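Local coordinates for protein chloride intracellular channel exc-4 (Caenorhabditis elegans, PDB 2YV9) that may insert into membranes to form chloride channels and regulates the size of the tube lumen as the excretory canal grows, at residues 121-126 and 196-201. Sequence-based numbering, arbitrary orientation.
Sequences KRIENL and MPRLHH
With its CG2 methyl swung opposite the backbone N, I123 reaches the flank of R198, whose CG stands anti to its own carbonyl carbon (chi1 -68°) before the chain runs extended from CG to NE. CG2 of I123 rests 3.8 Å from CD of R198, and the two side chains cross at about a right angle. The methylene part of the arginine therefore serves as apolar surface, while its guanidinium, which the same methyl approaches obliquely, is engaged beyond the two segments: NH1 donates to the carbonyl O of E194, one turn back on its own helix, and the group makes a cation-pi contact with Y127. A buried arginine can thus pack like an aliphatic residue along its stem and still place its polar end against a carbonyl and an aromatic ring.

The second point of touch is purely aliphatic. L126, with CG anti to the backbone N (chi1 170°), brings CD2 to 3.9 Å from CD2 of L199, methyl against methyl, again with the side chains crossed. The 142 Å² buried between the two segments comes from side chains, with the nearest CA atoms, those of I123 and R198, 8.2 Å apart.

The contact joins helix 117-140 to helix 190-210 within the all-helical C-terminal domain of this GST-like fold. L168 of helix 155-178 touches both L126 and L199, so a third helix joins the leucine contact, whereas P197, on helix 190-210, packs on helix 38-52 of the thioredoxin-like N-terminal domain.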
# COMPACT_ATOMS: atom_id res chain seq x y z
N LYS A 121 2.12 -11.40 -14.77
CA LYS A 121 0.84 -12.03 -15.09
C LYS A 121 0.71 -13.42 -14.44
O LYS A 121 -0.36 -13.79 -13.97
CB LYS A 121 0.69 -12.15 -16.63
CG LYS A 121 0.46 -10.81 -17.32
CD LYS A 121 0.53 -10.94 -18.86
CE LYS A 121 1.25 -9.75 -19.51
NZ LYS A 121 1.86 -10.13 -20.83
N ARG A 122 1.79 -14.15 -14.37
CA ARG A 122 1.73 -15.51 -13.86
C ARG A 122 1.41 -15.46 -12.36
O ARG A 122 0.63 -16.25 -11.85
CB ARG A 122 3.04 -16.23 -14.10
CG ARG A 122 3.30 -16.55 -15.57
CD ARG A 122 2.47 -17.75 -16.02
NE ARG A 122 2.63 -17.98 -17.46
CZ ARG A 122 2.04 -17.26 -18.42
NH1 ARG A 122 1.22 -16.26 -18.11
NH2 ARG A 122 2.27 -17.56 -19.69
N ILE A 123 2.11 -14.56 -11.66
CA ILE A 123 1.92 -14.41 -10.21
C ILE A 123 0.48 -14.02 -9.90
O ILE A 123 -0.17 -14.58 -8.98
CB ILE A 123 2.89 -13.37 -9.62
CG1 ILE A 123 4.34 -13.89 -9.76
CG2 ILE A 123 2.58 -13.00 -8.13
CD1 ILE A 123 5.49 -12.85 -9.48
N GLU A 124 -0.02 -13.01 -10.58
CA GLU A 124 -1.39 -12.50 -10.33
C GLU A 124 -2.40 -13.61 -10.64
O GLU A 124 -3.35 -13.85 -9.88
CB GLU A 124 -1.70 -11.34 -11.25
CG GLU A 124 -3.10 -10.76 -11.09
CD GLU A 124 -4.20 -11.61 -11.74
OE1 GLU A 124 -3.97 -12.25 -12.78
OE2 GLU A 124 -5.34 -11.61 -11.22
N ASN A 125 -2.20 -14.31 -11.75
CA ASN A 125 -3.21 -15.26 -12.19
C ASN A 125 -3.25 -16.45 -11.21
O ASN A 125 -4.33 -16.98 -10.88
CB ASN A 125 -2.92 -15.74 -13.62
CG ASN A 125 -4.18 -16.26 -14.33
OD1 ASN A 125 -5.16 -16.64 -13.72
ND2 ASN A 125 -4.13 -16.26 -15.66
N LEU A 126 -2.07 -16.86 -10.74
CA LEU A 126 -2.01 -17.96 -9.77
C LEU A 126 -2.80 -17.57 -8.50
O LEU A 126 -3.68 -18.32 -8.02
CB LEU A 126 -0.57 -18.24 -9.40
CG LEU A 126 -0.38 -19.19 -8.23
CD1 LEU A 126 -0.94 -20.59 -8.54
CD2 LEU A 126 1.14 -19.15 -7.77
N MET A 196 7.38 -16.42 -4.01
CA MET A 196 7.75 -17.47 -3.08
C MET A 196 6.78 -17.43 -1.86
O MET A 196 6.23 -18.46 -1.48
CB MET A 196 9.22 -17.39 -2.67
CG MET A 196 10.15 -17.75 -3.81
SD MET A 196 11.89 -17.46 -3.28
CE MET A 196 12.73 -18.59 -4.46
N PRO A 197 6.54 -16.23 -1.31
CA PRO A 197 5.49 -16.25 -0.21
C PRO A 197 4.12 -16.77 -0.67
O PRO A 197 3.51 -17.56 0.01
CB PRO A 197 5.44 -14.78 0.22
CG PRO A 197 6.86 -14.25 -0.11
CD PRO A 197 7.19 -14.92 -1.44
N ARG A 198 3.68 -16.40 -1.88
CA ARG A 198 2.40 -16.89 -2.40
C ARG A 198 2.39 -18.43 -2.53
O ARG A 198 1.43 -19.13 -2.15
CB ARG A 198 1.99 -16.15 -3.65
CG ARG A 198 1.63 -14.68 -3.36
CD ARG A 198 1.41 -13.82 -4.63
NE ARG A 198 0.88 -12.49 -4.33
CZ ARG A 198 1.53 -11.56 -3.63
NH1 ARG A 198 2.78 -11.78 -3.24
NH2 ARG A 198 0.94 -10.41 -3.34
N LEU A 199 3.46 -18.98 -3.07
CA LEU A 199 3.56 -20.42 -3.18
C LEU A 199 3.50 -21.09 -1.82
O LEU A 199 2.82 -22.09 -1.68
CB LEU A 199 4.81 -20.81 -3.95
CG LEU A 199 4.83 -20.58 -5.44
CD1 LEU A 199 6.26 -20.83 -6.04
CD2 LEU A 199 3.81 -21.52 -6.21
N HIS A 200 4.23 -20.56 -0.86
CA HIS A 200 4.27 -21.17 0.48
C HIS A 200 2.90 -21.07 1.13
O HIS A 200 2.42 -22.05 1.72
CB HIS A 200 5.26 -20.45 1.35
CG HIS A 200 5.46 -21.12 2.66
ND1 HIS A 200 5.91 -22.43 2.79
CD2 HIS A 200 5.22 -20.68 3.92
CE1 HIS A 200 5.95 -22.74 4.08
NE2 HIS A 200 5.53 -21.71 4.78
N HIS A 201 2.24 -19.92 1.00
CA HIS A 201 0.84 -19.78 1.47
C HIS A 201 -0.05 -20.87 0.83
O HIS A 201 -0.86 -21.55 1.50
CB HIS A 201 0.23 -18.41 1.16
CG HIS A 201 0.70 -17.30 2.04
ND1 HIS A 201 -0.12 -16.25 2.41
CD2 HIS A 201 1.88 -17.12 2.68
CE1 HIS A 201 0.58 -15.43 3.18
NE2 HIS A 201 1.78 -15.94 3.38